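Long-range contacts in protelomerase (Agrobacterium tumefaciens, PDB 4F43), which generates and protects the hairpin ends of a linear chromosome, probably by breaking and rejoining DNA at replicated telomere junctions: residues 151-156 with 196-201; 161-166 with 179-184. The protein carries 1 engineered substitution. One frame throughout, in Å; residues are numbered along the deposited sequence.

Overall arrangement
Both contacts lie in the catalytic domain, their centres about 6 Å apart, and both reach the same antiparallel sheet, in which strands 177-180 and 198-201 are neighbours. Contact 1 is buried: an arginine of the turn after helix 140-151 packs against an isoleucine and a tyrosine of edge strand 198-201. Contact 2, partly buried, relies mainly on backbone bonds, with phenylalanines inward and polar groups toward solvent. It is nested inside the chain loop that contact 1 closes. The backbones of Tyr198 and Phe180, probably hydrogen-bonded, and a weak bond between Tyr198 and Gln183 join the two. Contact 1 hydrogen-bonds a DNA phosphate of chain B; contact 2 touches that DNA only through a methyl.

Contact 1: residues 151-156 with 196-201; sequences TGRAPY and ITYEIP. Engineered in segment 151-156: Ala154 (natural residue Arg). With nucleotides of chain B.
Bends at chi2 (-49°) and chi3 of Arg153 fold its guanidinium back toward Thr151 and into the path of Ile200, whose CG1 branch, set between the backbone N and the carbonyl carbon, runs out extended to meet it. The two side chains come from opposite directions. CD1 of Ile200 lies over one face of the guanidinium, offset toward its rim and 3.5 Å from Arg153 NE, while CG2 of Ile200 is 3.7 Å from Arg153 NH1. The same methyl, CD1, also reaches Thr151 OG1 at 3.3 Å, and this buried hydroxyl has no polar partner in the model. At the guanidinium edge sits the Tyr198 hydroxyl: OH is 3.1 Å from Arg153 NH2, but the angle is too poor for a hydrogen bond, and the ring plane stands 72° from the guanidinium. Tyr198 OH is instead weakly bonded to Gln183 OE1. Thr151 O, in the guanidinium plane, accepts from Arg153 NE at 3.2 Å and more weakly from NH1; NH1 also bonds Ile290 O, so the group is held from both the turn and outside it. Phe180 forms a cation-pi pair with the arginine.

Farther along the turn, the engineered Ala154, arginine in the natural protein, occupies the N-cap position of helix 155-161. Two residues on, in the first turn of that helix, Tyr156 N donates to OP1 of DT23 of chain B at 2.7 Å, placing the DNA phosphate at the helix N-terminus, where the helix dipole would favour its charge. The contact thus ties the junction between helices 140-151 and 155-161 to edge strand 198-201, with Tyr268 of helix 263-276 bonded to Pro201 O and strand 177-180 alongside.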
ATOM      1  N   THR A 151     -14.580   3.787  -3.213  1.00 43.59           N
ATOM      2  CA  THR A 151     -14.379   2.410  -3.662  1.00 46.84           C
ATOM      3  C   THR A 151     -13.412   1.638  -2.765  1.00 48.70           C
ATOM      4  O   THR A 151     -13.376   0.409  -2.793  1.00 52.19           O
ATOM      5  CB  THR A 151     -13.907   2.337  -5.134  1.00 44.45           C
ATOM      6  OG1 THR A 151     -14.183   1.035  -5.664  1.00 48.58           O
ATOM      7  CG2 THR A 151     -12.420   2.616  -5.240  1.00 40.07           C
ATOM      8  N   GLY A 152     -12.626   2.365  -1.978  1.00 31.25           N
ATOM      9  CA  GLY A 152     -11.778   1.755  -0.970  1.00 21.41           C
ATOM     10  C   GLY A 152     -10.466   1.170  -1.455  1.00 29.58           C
ATOM     11  O   GLY A 152      -9.760   0.515  -0.691  1.00 33.87           O
ATOM     12  N   ARG A 153     -10.130   1.399  -2.720  1.00 14.89           N
ATOM     13  CA  ARG A 153      -8.863   0.913  -3.252  1.00 23.59           C
ATOM     14  C   ARG A 153      -7.696   1.752  -2.732  1.00 30.19           C
ATOM     15  O   ARG A 153      -7.875   2.901  -2.328  1.00 32.18           O
ATOM     16  CB  ARG A 153      -8.877   0.902  -4.783  1.00 14.24           C
ATOM     17  CG  ARG A 153      -9.956   0.024  -5.404  1.00 13.79           C
ATOM     18  CD  ARG A 153      -9.982  -1.364  -4.785  1.00 19.38           C
ATOM     19  NE  ARG A 153     -11.070  -1.517  -3.822  1.00 13.13           N
ATOM     20  CZ  ARG A 153     -11.289  -2.621  -3.117  1.00 13.95           C
ATOM     21  NH1 ARG A 153     -12.303  -2.675  -2.264  1.00 12.65           N
ATOM     22  NH2 ARG A 153     -10.492  -3.671  -3.263  1.00 18.08           N
ATOM     23  N   ALA A 154      -6.504   1.165  -2.744  1.00 25.56           N
ATOM     24  CA  ALA A 154      -5.300   1.840  -2.274  1.00 22.42           C
ATOM     25  C   ALA A 154      -4.884   2.938  -3.248  1.00 27.53           C
ATOM     26  O   ALA A 154      -5.185   2.857  -4.438  1.00 35.16           O
ATOM     27  CB  ALA A 154      -4.174   0.827  -2.091  1.00 24.12           C
ATOM     28  N   PRO A 155      -4.198   3.978  -2.739  1.00 32.68           N
ATOM     29  CA  PRO A 155      -3.704   5.094  -3.555  1.00 29.27           C
ATOM     30  C   PRO A 155      -2.930   4.646  -4.795  1.00 22.29           C
ATOM     31  O   PRO A 155      -3.120   5.222  -5.865  1.00 28.40           O
ATOM     32  CB  PRO A 155      -2.776   5.833  -2.592  1.00 25.77           C
ATOM     33  CG  PRO A 155      -3.391   5.602  -1.259  1.00 19.32           C
ATOM     34  CD  PRO A 155      -3.952   4.203  -1.302  1.00 26.62           C
ATOM     35  N   TYR A 156      -2.076   3.639  -4.655  1.00 19.65           N
ATOM     36  CA  TYR A 156      -1.320   3.127  -5.793  1.00 25.02           C
ATOM     37  C   TYR A 156      -2.266   2.531  -6.831  1.00 33.55           C
ATOM     38  O   TYR A 156      -2.173   2.837  -8.022  1.00 43.09           O
ATOM     39  CB  TYR A 156      -0.298   2.085  -5.337  1.00 18.58           C
ATOM     40  CG  TYR A 156       0.643   1.628  -6.426  1.00 23.28           C
ATOM     41  CD1 TYR A 156       1.573   2.499  -6.977  1.00 24.46           C
ATOM     42  CD2 TYR A 156       0.608   0.322  -6.900  1.00 22.47           C
ATOM     43  CE1 TYR A 156       2.437   2.086  -7.973  1.00 22.85           C
ATOM     44  CE2 TYR A 156       1.469  -0.101  -7.895  1.00 15.59           C
ATOM     45  CZ  TYR A 156       2.381   0.785  -8.428  1.00 22.05           C
ATOM     46  OH  TYR A 156       3.240   0.369  -9.418  1.00 23.81           O
ATOM     47  N   ILE A 196      -6.894 -10.631 -11.300  1.00 61.87           N
ATOM     48  CA  ILE A 196      -8.226 -11.128 -10.981  1.00 53.47           C
ATOM     49  C   ILE A 196      -9.250 -10.001 -10.903  1.00 59.63           C
ATOM     50  O   ILE A 196      -9.120  -9.085 -10.091  1.00 65.81           O
ATOM     51  CB  ILE A 196      -8.233 -11.904  -9.649  1.00 42.83           C
ATOM     52  CG1 ILE A 196      -7.357 -13.153  -9.755  1.00 44.48           C
ATOM     53  CG2 ILE A 196      -9.655 -12.278  -9.259  1.00 38.06           C
ATOM     54  CD1 ILE A 196      -7.823 -14.138 -10.807  1.00 43.46           C
ATOM     55  N   THR A 197     -10.265 -10.073 -11.756  1.00 59.57           N
ATOM     56  CA  THR A 197     -11.355  -9.105 -11.737  1.00 56.23           C
ATOM     57  C   THR A 197     -12.469  -9.589 -10.818  1.00 49.09           C
ATOM     58  O   THR A 197     -13.188 -10.532 -11.146  1.00 55.56           O
ATOM     59  CB  THR A 197     -11.927  -8.873 -13.146  1.00 50.96           C
ATOM     60  OG1 THR A 197     -12.413 -10.113 -13.676  1.00 60.60           O
ATOM     61  CG2 THR A 197     -10.857  -8.317 -14.072  1.00 44.33           C
ATOM     62  N   TYR A 198     -12.607  -8.946  -9.663  1.00 40.33           N
ATOM     63  CA  TYR A 198     -13.612  -9.353  -8.684  1.00 34.01           C
ATOM     64  C   TYR A 198     -14.532  -8.201  -8.284  1.00 35.12           C
ATOM     65  O   TYR A 198     -14.202  -7.030  -8.476  1.00 35.66           O
ATOM     66  CB  TYR A 198     -12.951  -9.984  -7.452  1.00 35.48           C
ATOM     67  CG  TYR A 198     -12.091  -9.043  -6.636  1.00 29.47           C
ATOM     68  CD1 TYR A 198     -12.525  -8.570  -5.406  1.00 20.69           C
ATOM     69  CD2 TYR A 198     -10.842  -8.634  -7.092  1.00 27.78           C
ATOM     70  CE1 TYR A 198     -11.743  -7.717  -4.652  1.00 11.42           C
ATOM     71  CE2 TYR A 198     -10.055  -7.776  -6.346  1.00 28.93           C
ATOM     72  CZ  TYR A 198     -10.512  -7.322  -5.125  1.00 23.08           C
ATOM     73  OH  TYR A 198      -9.732  -6.470  -4.378  1.00 29.69           O
ATOM     74  N   GLU A 199     -15.687  -8.550  -7.727  1.00 35.48           N
ATOM     75  CA  GLU A 199     -16.721  -7.571  -7.408  1.00 37.17           C
ATOM     76  C   GLU A 199     -16.527  -6.954  -6.025  1.00 35.98           C
ATOM     77  O   GLU A 199     -16.305  -7.662  -5.043  1.00 52.09           O
ATOM     78  CB  GLU A 199     -18.104  -8.220  -7.512  1.00 40.92           C
ATOM     79  CG  GLU A 199     -19.266  -7.242  -7.480  1.00 43.84           C
ATOM     80  CD  GLU A 199     -20.602  -7.920  -7.722  1.00 52.03           C
ATOM     81  OE1 GLU A 199     -21.196  -7.701  -8.800  1.00 61.74           O
ATOM     82  OE2 GLU A 199     -21.057  -8.673  -6.837  1.00 51.64           O
ATOM     83  N   ILE A 200     -16.613  -5.628  -5.961  1.00 30.32           N
ATOM     84  CA  ILE A 200     -16.459  -4.898  -4.707  1.00 35.13           C
ATOM     85  C   ILE A 200     -17.626  -3.938  -4.487  1.00 39.32           C
ATOM     86  O   ILE A 200     -18.204  -3.428  -5.446  1.00 41.41           O
ATOM     87  CB  ILE A 200     -15.143  -4.094  -4.679  1.00 27.74           C
ATOM     88  CG1 ILE A 200     -15.070  -3.140  -5.874  1.00 26.54           C
ATOM     89  CG2 ILE A 200     -13.948  -5.029  -4.667  1.00 28.72           C
ATOM     90  CD1 ILE A 200     -13.871  -2.219  -5.847  1.00 27.45           C
ATOM     91  N   PRO A 201     -17.985  -3.694  -3.219  1.00 40.64           N
ATOM     92  CA  PRO A 201     -19.052  -2.738  -2.910  1.00 38.95           C
ATOM     93  C   PRO A 201     -18.565  -1.298  -3.018  1.00 36.73           C
ATOM     94  O   PRO A 201     -17.367  -1.038  -2.912  1.00 22.30           O
ATOM     95  CB  PRO A 201     -19.394  -3.063  -1.456  1.00 37.60           C
ATOM     96  CG  PRO A 201     -18.123  -3.594  -0.893  1.00 34.66           C
ATOM     97  CD  PRO A 201     -17.488  -4.374  -2.009  1.00 40.50           C
TER
ATOM     98  P    DT B  23       0.361   2.780  -1.931  1.00 23.63           P
ATOM     99  OP1  DT B  23      -1.074   2.896  -2.272  1.00 41.29           O
ATOM    100  OP2  DT B  23       1.373   3.480  -2.750  1.00 25.83           O
ATOM    101  O5'  DT B  23       0.558   3.236  -0.411  1.00 23.10           O
ATOM    102  C5'  DT B  23      -0.322   2.754   0.598  1.00 22.77           C
ATOM    103  C4'  DT B  23       0.114   3.237   1.970  1.00 24.15           C
ATOM    104  O4'  DT B  23       1.487   2.831   2.206  1.00 22.88           O
ATOM    105  C3'  DT B  23       0.089   4.751   2.170  1.00 22.71           C
ATOM    106  O3'  DT B  23      -0.427   5.056   3.463  1.00 22.77           O
ATOM    107  C2'  DT B  23       1.555   5.146   2.055  1.00 23.01           C
ATOM    108  C1'  DT B  23       2.198   3.938   2.719  1.00 23.11           C
ATOM    109  N1   DT B  23       3.653   3.775   2.436  1.00 23.70           N
ATOM    110  C2   DT B  23       4.537   3.882   3.483  1.00 28.17           C
ATOM    111  O2   DT B  23       4.189   4.104   4.627  1.00 32.56           O
ATOM    112  N3   DT B  23       5.851   3.718   3.140  1.00 25.08           N
ATOM    113  C4   DT B  23       6.368   3.464   1.887  1.00 31.55           C
ATOM    114  O4   DT B  23       7.576   3.335   1.698  1.00 28.46           O
ATOM    115  C5   DT B  23       5.389   3.363   0.832  1.00 31.78           C
ATOM    116  C7   DT B  23       5.820   3.091  -0.579  1.00 25.59           C
ATOM    117  C6   DT B  23       4.098   3.523   1.154  1.00 24.14           C
ATOM    118  P    DT B  22       3.315  -3.099  -4.829  1.00 33.28           P
ATOM    119  OP1  DT B  22       2.625  -4.201  -5.537  1.00 33.48           O
ATOM    120  OP2  DT B  22       4.338  -2.295  -5.533  1.00 32.72           O
ATOM    121  O5'  DT B  22       2.206  -2.094  -4.256  1.00 39.62           O
ATOM    122  C5'  DT B  22       2.561  -0.791  -3.797  1.00 33.85           C
ATOM    123  C4'  DT B  22       2.269  -0.624  -2.316  1.00 34.74           C
ATOM    124  O4'  DT B  22       3.392  -1.125  -1.554  1.00 34.76           O
ATOM    125  C3'  DT B  22       2.104   0.813  -1.839  1.00 35.18           C
ATOM    126  O3'  DT B  22       0.740   1.218  -1.908  1.00 35.88           O
ATOM    127  C2'  DT B  22       2.575   0.766  -0.390  1.00 35.99           C
ATOM    128  C1'  DT B  22       3.334  -0.552  -0.265  1.00 35.71           C
ATOM    129  N1   DT B  22       4.716  -0.382   0.278  1.00 37.92           N
ATOM    130  C2   DT B  22       4.874  -0.075   1.611  1.00 42.73           C
ATOM    131  O2   DT B  22       3.945   0.064   2.387  1.00 46.11           O
ATOM    132  N3   DT B  22       6.176   0.058   2.017  1.00 42.06           N
ATOM    133  C4   DT B  22       7.315  -0.075   1.248  1.00 36.41           C
ATOM    134  O4   DT B  22       8.441   0.069   1.720  1.00 36.98           O
ATOM    135  C5   DT B  22       7.077  -0.394  -0.138  1.00 35.30           C
ATOM    136  C7   DT B  22       8.232  -0.565  -1.080  1.00 34.68           C
ATOM    137  C6   DT B  22       5.809  -0.530  -0.551  1.00 36.85           C
TER

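Contact 2: residues 161-166 with 179-184; sequences QAEFSP and LFNGQA. With nucleotides of chain B.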
ATOM      1  N   GLN A 161      -3.228   2.052 -11.470  1.00 30.81           N
ATOM      2  CA  GLN A 161      -3.569   0.800 -12.147  1.00 34.42           C
ATOM      3  C   GLN A 161      -4.944   0.206 -11.829  1.00 34.34           C
ATOM      4  O   GLN A 161      -5.106  -1.014 -11.835  1.00 39.16           O
ATOM      5  CB  GLN A 161      -2.483  -0.244 -11.873  1.00 41.58           C
ATOM      6  CG  GLN A 161      -2.225  -0.489 -10.395  1.00 35.66           C
ATOM      7  CD  GLN A 161      -1.063  -1.430 -10.156  1.00 40.09           C
ATOM      8  OE1 GLN A 161      -0.251  -1.672 -11.049  1.00 52.55           O
ATOM      9  NE2 GLN A 161      -0.978  -1.972  -8.946  1.00 35.37           N
ATOM     10  N   ALA A 162      -5.930   1.057 -11.570  1.00 39.35           N
ATOM     11  CA  ALA A 162      -7.285   0.574 -11.323  1.00 40.03           C
ATOM     12  C   ALA A 162      -8.085   0.467 -12.618  1.00 48.05           C
ATOM     13  O   ALA A 162      -7.921   1.279 -13.529  1.00 45.94           O
ATOM     14  CB  ALA A 162      -8.004   1.475 -10.329  1.00 38.18           C
ATOM     15  N   GLU A 163      -8.947  -0.542 -12.694  1.00 41.10           N
ATOM     16  CA  GLU A 163      -9.831  -0.718 -13.844  1.00 42.46           C
ATOM     17  C   GLU A 163     -11.249  -1.012 -13.375  1.00 53.76           C
ATOM     18  O   GLU A 163     -11.656  -2.169 -13.293  1.00 59.56           O
ATOM     19  CB  GLU A 163      -9.346  -1.856 -14.743  1.00 46.78           C
ATOM     20  CG  GLU A 163      -7.925  -1.700 -15.255  1.00 54.61           C
ATOM     21  CD  GLU A 163      -7.373  -2.990 -15.829  1.00 71.73           C
ATOM     22  OE1 GLU A 163      -6.156  -3.052 -16.101  1.00 78.23           O
ATOM     23  OE2 GLU A 163      -8.159  -3.945 -16.006  1.00 67.53           O
ATOM     24  N   PHE A 164     -11.998   0.042 -13.068  1.00 43.35           N
ATOM     25  CA  PHE A 164     -13.367  -0.117 -12.593  1.00 45.47           C
ATOM     26  C   PHE A 164     -14.342  -0.306 -13.749  1.00 58.99           C
ATOM     27  O   PHE A 164     -14.309   0.436 -14.730  1.00 67.79           O
ATOM     28  CB  PHE A 164     -13.782   1.077 -11.733  1.00 35.09           C
ATOM     29  CG  PHE A 164     -12.846   1.356 -10.592  1.00 34.74           C
ATOM     30  CD1 PHE A 164     -12.697   0.444  -9.560  1.00 33.16           C
ATOM     31  CD2 PHE A 164     -12.118   2.531 -10.550  1.00 34.22           C
ATOM     32  CE1 PHE A 164     -11.837   0.698  -8.508  1.00 29.84           C
ATOM     33  CE2 PHE A 164     -11.256   2.791  -9.502  1.00 27.06           C
ATOM     34  CZ  PHE A 164     -11.115   1.873  -8.479  1.00 24.61           C
ATOM     35  N   SER A 165     -15.211  -1.303 -13.623  1.00 59.88           N
ATOM     36  CA  SER A 165     -16.161  -1.640 -14.677  1.00 63.66           C
ATOM     37  C   SER A 165     -17.520  -2.007 -14.078  1.00 74.14           C
ATOM     38  O   SER A 165     -17.591  -2.461 -12.935  1.00 82.05           O
ATOM     39  CB  SER A 165     -15.611  -2.783 -15.536  1.00 62.73           C
ATOM     40  OG  SER A 165     -15.174  -3.864 -14.733  1.00 65.33           O
ATOM     41  N   PRO A 166     -18.606  -1.801 -14.844  1.00 77.57           N
ATOM     42  CA  PRO A 166     -19.967  -2.035 -14.342  1.00 74.19           C
ATOM     43  C   PRO A 166     -20.224  -3.480 -13.921  1.00 58.30           C
ATOM     44  O   PRO A 166     -19.868  -4.414 -14.641  1.00 49.45           O
ATOM     45  CB  PRO A 166     -20.853  -1.671 -15.542  1.00 76.38           C
ATOM     46  CG  PRO A 166     -19.953  -1.761 -16.729  1.00 79.72           C
ATOM     47  CD  PRO A 166     -18.619  -1.311 -16.233  1.00 80.87           C
ATOM     48  N   LEU A 179     -16.807  -3.504 -10.429  1.00 43.25           N
ATOM     49  CA  LEU A 179     -15.735  -4.478 -10.605  1.00 39.81           C
ATOM     50  C   LEU A 179     -14.378  -3.789 -10.498  1.00 50.03           C
ATOM     51  O   LEU A 179     -14.274  -2.579 -10.692  1.00 54.68           O
ATOM     52  CB  LEU A 179     -15.871  -5.192 -11.952  1.00 30.39           C
ATOM     53  CG  LEU A 179     -17.203  -5.896 -12.221  1.00 29.29           C
ATOM     54  CD1 LEU A 179     -17.177  -6.590 -13.574  1.00 31.67           C
ATOM     55  CD2 LEU A 179     -17.524  -6.886 -11.112  1.00 29.54           C
ATOM     56  N   PHE A 180     -13.338  -4.557 -10.191  1.00 45.16           N
ATOM     57  CA  PHE A 180     -12.021  -3.982  -9.939  1.00 33.95           C
ATOM     58  C   PHE A 180     -10.862  -4.832 -10.462  1.00 34.59           C
ATOM     59  O   PHE A 180     -10.917  -6.062 -10.436  1.00 31.94           O
ATOM     60  CB  PHE A 180     -11.846  -3.708  -8.442  1.00 28.30           C
ATOM     61  CG  PHE A 180     -10.433  -3.398  -8.042  1.00 18.38           C
ATOM     62  CD1 PHE A 180      -9.848  -2.192  -8.395  1.00 23.97           C
ATOM     63  CD2 PHE A 180      -9.692  -4.310  -7.308  1.00 12.68           C
ATOM     64  CE1 PHE A 180      -8.545  -1.907  -8.028  1.00 19.70           C
ATOM     65  CE2 PHE A 180      -8.390  -4.031  -6.938  1.00 12.48           C
ATOM     66  CZ  PHE A 180      -7.814  -2.828  -7.298  1.00 16.82           C
ATOM     67  N   ASN A 181      -9.816  -4.154 -10.927  1.00 34.76           N
ATOM     68  CA  ASN A 181      -8.603  -4.796 -11.418  1.00 36.02           C
ATOM     69  C   ASN A 181      -7.512  -3.746 -11.614  1.00 43.72           C
ATOM     70  O   ASN A 181      -7.763  -2.697 -12.201  1.00 59.81           O
ATOM     71  CB  ASN A 181      -8.880  -5.510 -12.743  1.00 40.88           C
ATOM     72  CG  ASN A 181      -7.886  -6.619 -13.030  1.00 48.44           C
ATOM     73  OD1 ASN A 181      -7.480  -7.356 -12.131  1.00 52.72           O
ATOM     74  ND2 ASN A 181      -7.491  -6.747 -14.292  1.00 46.64           N
ATOM     75  N   GLY A 182      -6.308  -4.007 -11.113  1.00 34.19           N
ATOM     76  CA  GLY A 182      -6.008  -5.215 -10.369  1.00 35.50           C
ATOM     77  C   GLY A 182      -5.364  -4.920  -9.029  1.00 35.77           C
ATOM     78  O   GLY A 182      -4.881  -3.813  -8.785  1.00 26.31           O
ATOM     79  N   GLN A 183      -5.353  -5.924  -8.161  1.00 34.58           N
ATOM     80  CA  GLN A 183      -4.834  -5.780  -6.807  1.00 35.01           C
ATOM     81  C   GLN A 183      -3.329  -5.517  -6.797  1.00 31.88           C
ATOM     82  O   GLN A 183      -2.616  -5.888  -7.730  1.00 41.83           O
ATOM     83  CB  GLN A 183      -5.153  -7.041  -5.995  1.00 36.23           C
ATOM     84  CG  GLN A 183      -4.886  -6.941  -4.497  1.00 33.82           C
ATOM     85  CD  GLN A 183      -5.991  -6.228  -3.741  1.00 38.70           C
ATOM     86  OE1 GLN A 183      -6.714  -5.402  -4.297  1.00 43.68           O
ATOM     87  NE2 GLN A 183      -6.132  -6.552  -2.461  1.00 48.53           N
ATOM     88  N   ALA A 184      -2.858  -4.865  -5.738  1.00 24.10           N
ATOM     89  CA  ALA A 184      -1.433  -4.637  -5.541  1.00 18.79           C
ATOM     90  C   ALA A 184      -0.911  -5.510  -4.405  1.00 26.41           C
ATOM     91  O   ALA A 184      -1.691  -6.149  -3.697  1.00 35.00           O
ATOM     92  CB  ALA A 184      -1.166  -3.169  -5.248  1.00 17.35           C
TER
ATOM     93  P    DT B  22       3.315  -3.099  -4.829  1.00 33.28           P
ATOM     94  OP1  DT B  22       2.625  -4.201  -5.537  1.00 33.48           O
ATOM     95  OP2  DT B  22       4.338  -2.295  -5.533  1.00 32.72           O
ATOM     96  O5'  DT B  22       2.206  -2.094  -4.256  1.00 39.62           O
ATOM     97  C5'  DT B  22       2.561  -0.791  -3.797  1.00 33.85           C
ATOM     98  C4'  DT B  22       2.269  -0.624  -2.316  1.00 34.74           C
ATOM     99  O4'  DT B  22       3.392  -1.125  -1.554  1.00 34.76           O
ATOM    100  C3'  DT B  22       2.104   0.813  -1.839  1.00 35.18           C
ATOM    101  O3'  DT B  22       0.740   1.218  -1.908  1.00 35.88           O
ATOM    102  C2'  DT B  22       2.575   0.766  -0.390  1.00 35.99           C
ATOM    103  C1'  DT B  22       3.334  -0.552  -0.265  1.00 35.71           C
ATOM    104  N1   DT B  22       4.716  -0.382   0.278  1.00 37.92           N
ATOM    105  C2   DT B  22       4.874  -0.075   1.611  1.00 42.73           C
ATOM    106  O2   DT B  22       3.945   0.064   2.387  1.00 46.11           O
ATOM    107  N3   DT B  22       6.176   0.058   2.017  1.00 42.06           N
ATOM    108  C4   DT B  22       7.315  -0.075   1.248  1.00 36.41           C
ATOM    109  O4   DT B  22       8.441   0.069   1.720  1.00 36.98           O
ATOM    110  C5   DT B  22       7.077  -0.394  -0.138  1.00 35.30           C
ATOM    111  C7   DT B  22       8.232  -0.565  -1.080  1.00 34.68           C
ATOM    112  C6   DT B  22       5.809  -0.530  -0.551  1.00 36.85           C
TER
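The side chains of Phe164 and Phe180 lie side by side and point the same way, their ring planes 31° apart in an oblique pairing, with Phe164 CE1 3.5 Å from Phe180 CD1. Leu179 O sits at the edge of the Phe164 ring, and Ala162 CB at the edge of the Phe180 ring. One face of Phe180 carries Gly182 N, offset toward the rim. Tyr213 also meets Phe164 edge-to-face.

Beside the rings the polar groups run along the outer side. With CG of Glu163 anti to its carbonyl carbon (chi1 -57°) and the chain extended beyond it, the carboxylate lies alongside Asn181, its plane 84° from the amide, and takes a weak bond to OE2 from Asn181 ND2 at 3.4 Å. Ser165 OG packs on Leu179 CB at 3.2 Å.

The backbones join through Leu179 N donating to Ser165 O at 2.8 Å, a weaker return bond from Ser165 N to Leu179 O, and a weak bond from Gly182 N to Gln161 O at 3.3 Å. A cis peptide precedes Gly182, and beyond it Ala184 CB comes 3.7 Å from O5' of DT22 of chain B. Strands 165-169 and 177-180 are antiparallel neighbours in the sheet of the telomere resolvase catalytic domain, and here at its loosely bonded end the chain passes into a loop whose Ala184 approaches the DNA.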